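Long-range contact in chitin binding protein (Enterococcus faecalis, PDB 4A02), which uses a copper centre to cleave glycosidic bonds of crystalline alpha- and beta-chitin oxidatively, working in synergy with a chitinase: residues G19-R27 with T62-N70. Residues are numbered along the deposited sequence; the frame is centred on the assembly and turned at random. Where two conformers were deposited one is given.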
ATOM      1  N   GLY A  19       7.064   6.981 -12.725  1.00  9.48           N
ATOM      2  CA  GLY A  19       7.861   8.124 -13.075  1.00 10.27           C
ATOM      3  C   GLY A  19       9.062   8.390 -12.243  1.00  9.07           C
ATOM      4  O   GLY A  19       9.636   9.469 -12.351  1.00 10.17           O
ATOM      5  N   ASN A  20       9.494   7.435 -11.392  1.00  8.10           N
ATOM      6  CA  ASN A  20      10.694   7.636 -10.606  1.00  8.00           C
ATOM      7  C   ASN A  20      10.656   8.928  -9.797  1.00  7.81           C
ATOM      8  O   ASN A  20      11.643   9.647  -9.650  1.00  9.76           O
ATOM      9  CB  ASN A  20      11.959   7.552 -11.440  1.00  9.18           C
ATOM     10  CG  ASN A  20      12.140   6.205 -12.125  1.00  9.48           C
ATOM     11  OD1 ASN A  20      12.038   6.079 -13.358  1.00 13.62           O
ATOM     12  ND2 ASN A  20      12.275   5.177 -11.337  1.00  9.62           N
ATOM     13  N   LEU A  21       9.480   9.207  -9.208  1.00  8.25           N
ATOM     14  CA  LEU A  21       9.315  10.376  -8.374  0.50  9.30           C
ATOM     15  C   LEU A  21       9.853  10.161  -6.978  1.00  7.76           C
ATOM     16  O   LEU A  21      10.560  11.013  -6.475  1.00  9.99           O
ATOM     17  CB  LEU A  21       7.884  10.894  -8.104  0.50  9.97           C
ATOM     18  CG  LEU A  21       7.295  11.629  -9.294  0.50 13.45           C
ATOM     19  CD1 LEU A  21       5.807  11.822  -9.010  0.50 20.26           C
ATOM     20  CD2 LEU A  21       7.916  12.990  -9.576  0.50 21.94           C
ATOM     21  N   ASN A  22       9.549   9.032  -6.316  1.00  6.60           N
ATOM     22  CA  ASN A  22      10.205   8.720  -5.058  1.00  6.21           C
ATOM     23  C   ASN A  22      11.635   8.280  -5.332  1.00  6.60           C
ATOM     24  O   ASN A  22      11.917   7.677  -6.369  1.00  8.52           O
ATOM     25  CB  ASN A  22       9.476   7.630  -4.288  1.00  5.79           C
ATOM     26  CG  ASN A  22       8.257   8.100  -3.559  1.00  5.45           C
ATOM     27  OD1 ASN A  22       8.143   9.284  -3.181  1.00  6.74           O
ATOM     28  ND2 ASN A  22       7.346   7.184  -3.270  1.00  5.48           N
ATOM     29  N   THR A  23      12.504   8.562  -4.366  1.00  6.54           N
ATOM     30  CA  THR A  23      13.888   8.127  -4.410  1.00  6.55           C
ATOM     31  C   THR A  23      14.161   7.044  -3.384  1.00  6.09           C
ATOM     32  O   THR A  23      13.473   6.909  -2.367  1.00  7.10           O
ATOM     33  CB  THR A  23      14.832   9.334  -4.260  1.00  9.58           C
ATOM     34  OG1 THR A  23      14.548   9.952  -3.036  1.00 12.39           O
ATOM     35  CG2 THR A  23      14.742  10.246  -5.460  1.00 14.12           C
ATOM     36  N   ASN A  24      15.189   6.272  -3.680  1.00  5.81           N
ATOM     37  CA  ASN A  24      15.696   5.191  -2.824  1.00  5.51           C
ATOM     38  C   ASN A  24      14.592   4.347  -2.216  1.00  5.51           C
ATOM     39  O   ASN A  24      14.322   4.359  -1.008  1.00  5.96           O
ATOM     40  CB  ASN A  24      16.660   5.686  -1.775  1.00  5.85           C
ATOM     41  CG  ASN A  24      17.323   4.528  -1.062  1.00  6.30           C
ATOM     42  OD1 ASN A  24      17.330   3.400  -1.577  1.00  7.18           O
ATOM     43  ND2 ASN A  24      17.879   4.795   0.109  1.00  7.03           N
ATOM     44  N   VAL A  25      13.982   3.507  -3.065  1.00  5.87           N
ATOM     45  CA  VAL A  25      12.981   2.547  -2.655  1.00  6.00           C
ATOM     46  C   VAL A  25      13.543   1.100  -2.753  1.00  5.86           C
ATOM     47  O   VAL A  25      12.789   0.117  -2.757  1.00  6.10           O
ATOM     48  CB  VAL A  25      11.680   2.661  -3.448  1.00  6.07           C
ATOM     49  CG1 VAL A  25      10.985   3.978  -3.138  1.00  6.84           C
ATOM     50  CG2 VAL A  25      11.890   2.491  -4.926  1.00  6.36           C
ATOM     51  N   GLY A  26      14.870   0.956  -2.770  1.00  6.01           N
ATOM     52  CA  GLY A  26      15.461  -0.352  -2.891  1.00  6.23           C
ATOM     53  C   GLY A  26      14.983  -1.057  -4.136  1.00  5.81           C
ATOM     54  O   GLY A  26      14.844  -0.475  -5.203  1.00  6.14           O
ATOM     55  N   ARG A  27      14.728  -2.367  -3.984  1.00  6.20           N
ATOM     56  CA  ARG A  27      14.313  -3.194  -5.115  1.00  6.42           C
ATOM     57  C   ARG A  27      13.056  -2.691  -5.792  1.00  6.14           C
ATOM     58  O   ARG A  27      12.838  -3.040  -6.951  1.00  6.44           O
ATOM     59  CB  ARG A  27      14.062  -4.632  -4.679  1.00  7.94           C
ATOM     60  CG  ARG A  27      15.274  -5.462  -4.359  1.00  9.25           C
ATOM     61  CD  ARG A  27      14.884  -6.794  -3.740  1.00 10.55           C
ATOM     62  NE  ARG A  27      14.227  -7.622  -4.728  1.00 11.29           N
ATOM     63  CZ  ARG A  27      13.708  -8.808  -4.473  1.00 10.47           C
ATOM     64  NH1 ARG A  27      13.766  -9.324  -3.280  1.00 11.36           N
ATOM     65  NH2 ARG A  27      13.135  -9.505  -5.406  1.00 13.41           N
ATOM     66  N   THR A  62      10.263   9.481   7.417  1.00  6.62           N
ATOM     67  CA  THR A  62      10.384  10.847   7.897  1.00  7.25           C
ATOM     68  C   THR A  62       9.223  11.622   7.306  1.00  7.30           C
ATOM     69  O   THR A  62       8.583  11.187   6.350  1.00  7.41           O
ATOM     70  CB  THR A  62      11.717  11.553   7.535  1.00  8.01           C
ATOM     71  OG1 THR A  62      11.600  11.956   6.182  1.00  8.45           O
ATOM     72  CG2 THR A  62      12.914  10.652   7.699  1.00  9.69           C
ATOM     73  N   ALA A  63       9.000  12.829   7.834  1.00  7.91           N
ATOM     74  CA  ALA A  63       7.921  13.650   7.305  1.00  8.41           C
ATOM     75  C   ALA A  63       8.143  14.102   5.886  1.00  7.82           C
ATOM     76  O   ALA A  63       7.159  14.470   5.207  1.00  9.19           O
ATOM     77  CB  ALA A  63       7.770  14.900   8.209  1.00 10.95           C
ATOM     78  N   THR A  64       9.341  14.116   5.388  1.00  7.97           N
ATOM     79  CA  THR A  64       9.677  14.604   4.064  1.00  8.45           C
ATOM     80  C   THR A  64      10.202  13.512   3.118  1.00  7.65           C
ATOM     81  O   THR A  64      10.507  13.823   1.962  1.00 10.26           O
ATOM     82  CB  THR A  64      10.671  15.752   4.117  1.00 10.93           C
ATOM     83  OG1 THR A  64      11.854  15.334   4.737  1.00 13.10           O
ATOM     84  CG2 THR A  64      10.046  16.915   4.909  1.00 14.46           C
ATOM     85  N   ARG A  65      10.291  12.264   3.545  1.00  6.80           N
ATOM     86  CA  ARG A  65      10.936  11.241   2.761  1.00  6.77           C
ATOM     87  C   ARG A  65      10.200  10.911   1.462  1.00  6.40           C
ATOM     88  O   ARG A  65      10.835  10.556   0.476  1.00  8.45           O
ATOM     89  CB  ARG A  65      11.077   9.973   3.609  1.00  7.27           C
ATOM     90  CG  ARG A  65      11.862   8.828   3.027  1.00  7.80           C
ATOM     91  CD  ARG A  65      13.361   9.131   2.884  1.00  7.62           C
ATOM     92  NE  ARG A  65      14.078   7.919   2.467  1.00  8.24           N
ATOM     93  CZ  ARG A  65      14.026   7.426   1.231  1.00  9.01           C
ATOM     94  NH1 ARG A  65      13.511   8.129   0.255  1.00 11.93           N
ATOM     95  NH2 ARG A  65      14.541   6.280   1.017  1.00 10.41           N
ATOM     96  N   TRP A  66       8.866  10.925   1.503  1.00  5.84           N
ATOM     97  CA  TRP A  66       8.049  10.336   0.468  1.00  5.55           C
ATOM     98  C   TRP A  66       7.095  11.346  -0.134  1.00  5.58           C
ATOM     99  O   TRP A  66       6.582  12.249   0.535  1.00  6.48           O
ATOM    100  CB  TRP A  66       7.230   9.162   1.048  1.00  5.52           C
ATOM    101  CG  TRP A  66       8.034   8.151   1.748  1.00  5.50           C
ATOM    102  CD1 TRP A  66       7.985   7.791   3.056  1.00  5.88           C
ATOM    103  CD2 TRP A  66       9.082   7.311   1.172  1.00  5.45           C
ATOM    104  NE1 TRP A  66       8.890   6.803   3.354  1.00  6.02           N
ATOM    105  CE2 TRP A  66       9.578   6.494   2.198  1.00  5.61           C
ATOM    106  CE3 TRP A  66       9.643   7.207  -0.116  1.00  5.91           C
ATOM    107  CZ2 TRP A  66      10.597   5.560   1.990  1.00  6.23           C
ATOM    108  CZ3 TRP A  66      10.636   6.291  -0.309  1.00  6.51           C
ATOM    109  CH2 TRP A  66      11.108   5.490   0.718  1.00  6.45           C
ATOM    110  N   HIS A  67       6.790  11.163  -1.437  1.00  5.90           N
ATOM    111  CA  HIS A  67       5.801  11.989  -2.113  1.00  5.71           C
ATOM    112  C   HIS A  67       4.385  11.578  -1.671  1.00  5.76           C
ATOM    113  O   HIS A  67       4.064  10.399  -1.596  1.00  7.19           O
ATOM    114  CB  HIS A  67       5.938  11.824  -3.633  1.00  6.74           C
ATOM    115  CG  HIS A  67       7.116  12.535  -4.165  1.00  7.80           C
ATOM    116  ND1 HIS A  67       8.398  12.020  -4.020  1.00  8.65           N
ATOM    117  CD2 HIS A  67       7.261  13.696  -4.799  1.00 11.88           C
ATOM    118  CE1 HIS A  67       9.255  12.856  -4.572  1.00 10.47           C
ATOM    119  NE2 HIS A  67       8.608  13.897  -5.036  1.00 12.71           N
ATOM    120  N   LYS A  68       3.558  12.576  -1.399  1.00  5.39           N
ATOM    121  CA  LYS A  68       2.252  12.351  -0.781  1.00  5.40           C
ATOM    122  C   LYS A  68       1.152  12.873  -1.707  1.00  5.46           C
ATOM    123  O   LYS A  68       1.058  14.087  -1.941  1.00  6.94           O
ATOM    124  CB  LYS A  68       2.179  13.116   0.543  1.00  5.97           C
ATOM    125  CG  LYS A  68       3.273  12.754   1.531  1.00  6.27           C
ATOM    126  CD  LYS A  68       3.402  13.782   2.617  1.00  7.35           C
ATOM    127  CE  LYS A  68       4.565  13.628   3.531  1.00  8.14           C
ATOM    128  NZ  LYS A  68       5.874  13.841   2.787  1.00  8.33           N
ATOM    129  N   THR A  69       0.314  11.993  -2.232  1.00  5.31           N
ATOM    130  CA  THR A  69      -0.784  12.417  -3.114  1.00  5.15           C
ATOM    131  C   THR A  69      -1.848  13.130  -2.302  1.00  5.16           C
ATOM    132  O   THR A  69      -2.332  12.606  -1.297  1.00  5.53           O
ATOM    133  CB  THR A  69      -1.415  11.193  -3.799  1.00  5.21           C
ATOM    134  OG1 THR A  69      -0.447  10.578  -4.632  1.00  5.89           O
ATOM    135  CG2 THR A  69      -2.612  11.588  -4.631  1.00  5.79           C
ATOM    136  N   ASN A  70      -2.293  14.292  -2.787  1.00  5.39           N
ATOM    137  CA  ASN A  70      -3.408  14.983  -2.149  1.00  5.67           C
ATOM    138  C   ASN A  70      -4.710  14.258  -2.424  1.00  5.61           C
ATOM    139  O   ASN A  70      -5.038  13.959  -3.571  1.00  6.29           O
ATOM    140  CB  ASN A  70      -3.501  16.402  -2.670  1.00  6.63           C
ATOM    141  CG  ASN A  70      -2.270  17.247  -2.302  1.00  7.61           C
ATOM    142  OD1 ASN A  70      -1.684  17.078  -1.228  1.00  9.77           O
ATOM    143  ND2 ASN A  70      -1.884  18.118  -3.214  1.00  9.24           N
TER
HETATM  144  O   HOH W   1       5.039   7.878  -1.754  1.00  5.44           O
HETATM  145  O   HOH W   2      11.084  10.431  -2.427  1.00 13.93           O
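Asn22 and His67 make the polar centre of this contact, where one amide oxygen takes two hydrogen bonds from one residue. The backbone N of His67 donates to Asn22 OD1 (2.9 Å), in the carbonyl plane and with a nearly straight N-H...O angle of 170°, while His67 ND1 reaches the same oxygen from its ring edge at 2.9 Å in a more bent bond. With chi1 at -75°, CG of His67 stands beside its own backbone N, which lets ring and main chain share one acceptor. Asparagine suits this buried site because its ND2 can donate as well, to Arg10 O and to a water that also binds His67 O. A second water joins Asn22 OD1 and Thr23 N to Arg65 O.

The flat guanidinium of Arg65 offers NH1 and NH2 side by side to two successive carbonyls. NH1 donates to Thr23 O (2.9 Å, 175°), which lies in the guanidinium plane although the nitrogen stands above the plane of that carbonyl; NH2 donates to Asn24 O at 2.8 Å. Arg65 CG, anti to the backbone N, lies over the centre of the Trp66 ring, and a bend at chi2 directs the rest of the chain toward the two carbonyls. A salt bridge from NE to Glu60 helps fix the group.

Ring contacts flank these bonds. In the conformer described, Leu21 CB lies over one face of the His67 ring, 4.2 Å from its centroid, a CH-pi contact. Trp66 turns its CE3 edge to the amide of Asn22, and its CZ3 meets Val25 CG1 at 3.7 Å. Arg10 makes a cation-pi contact with the indole, whose NE1 is hydrogen-bonded to Glu60 O.

Together these interactions join the loop between helix 10-13 and strand 36-38 to the one entering strand 69-71, in the loop-rich region beside the beta-sandwich core of AA10 lytic polysaccharide monooxygenases, away from the copper-binding histidines.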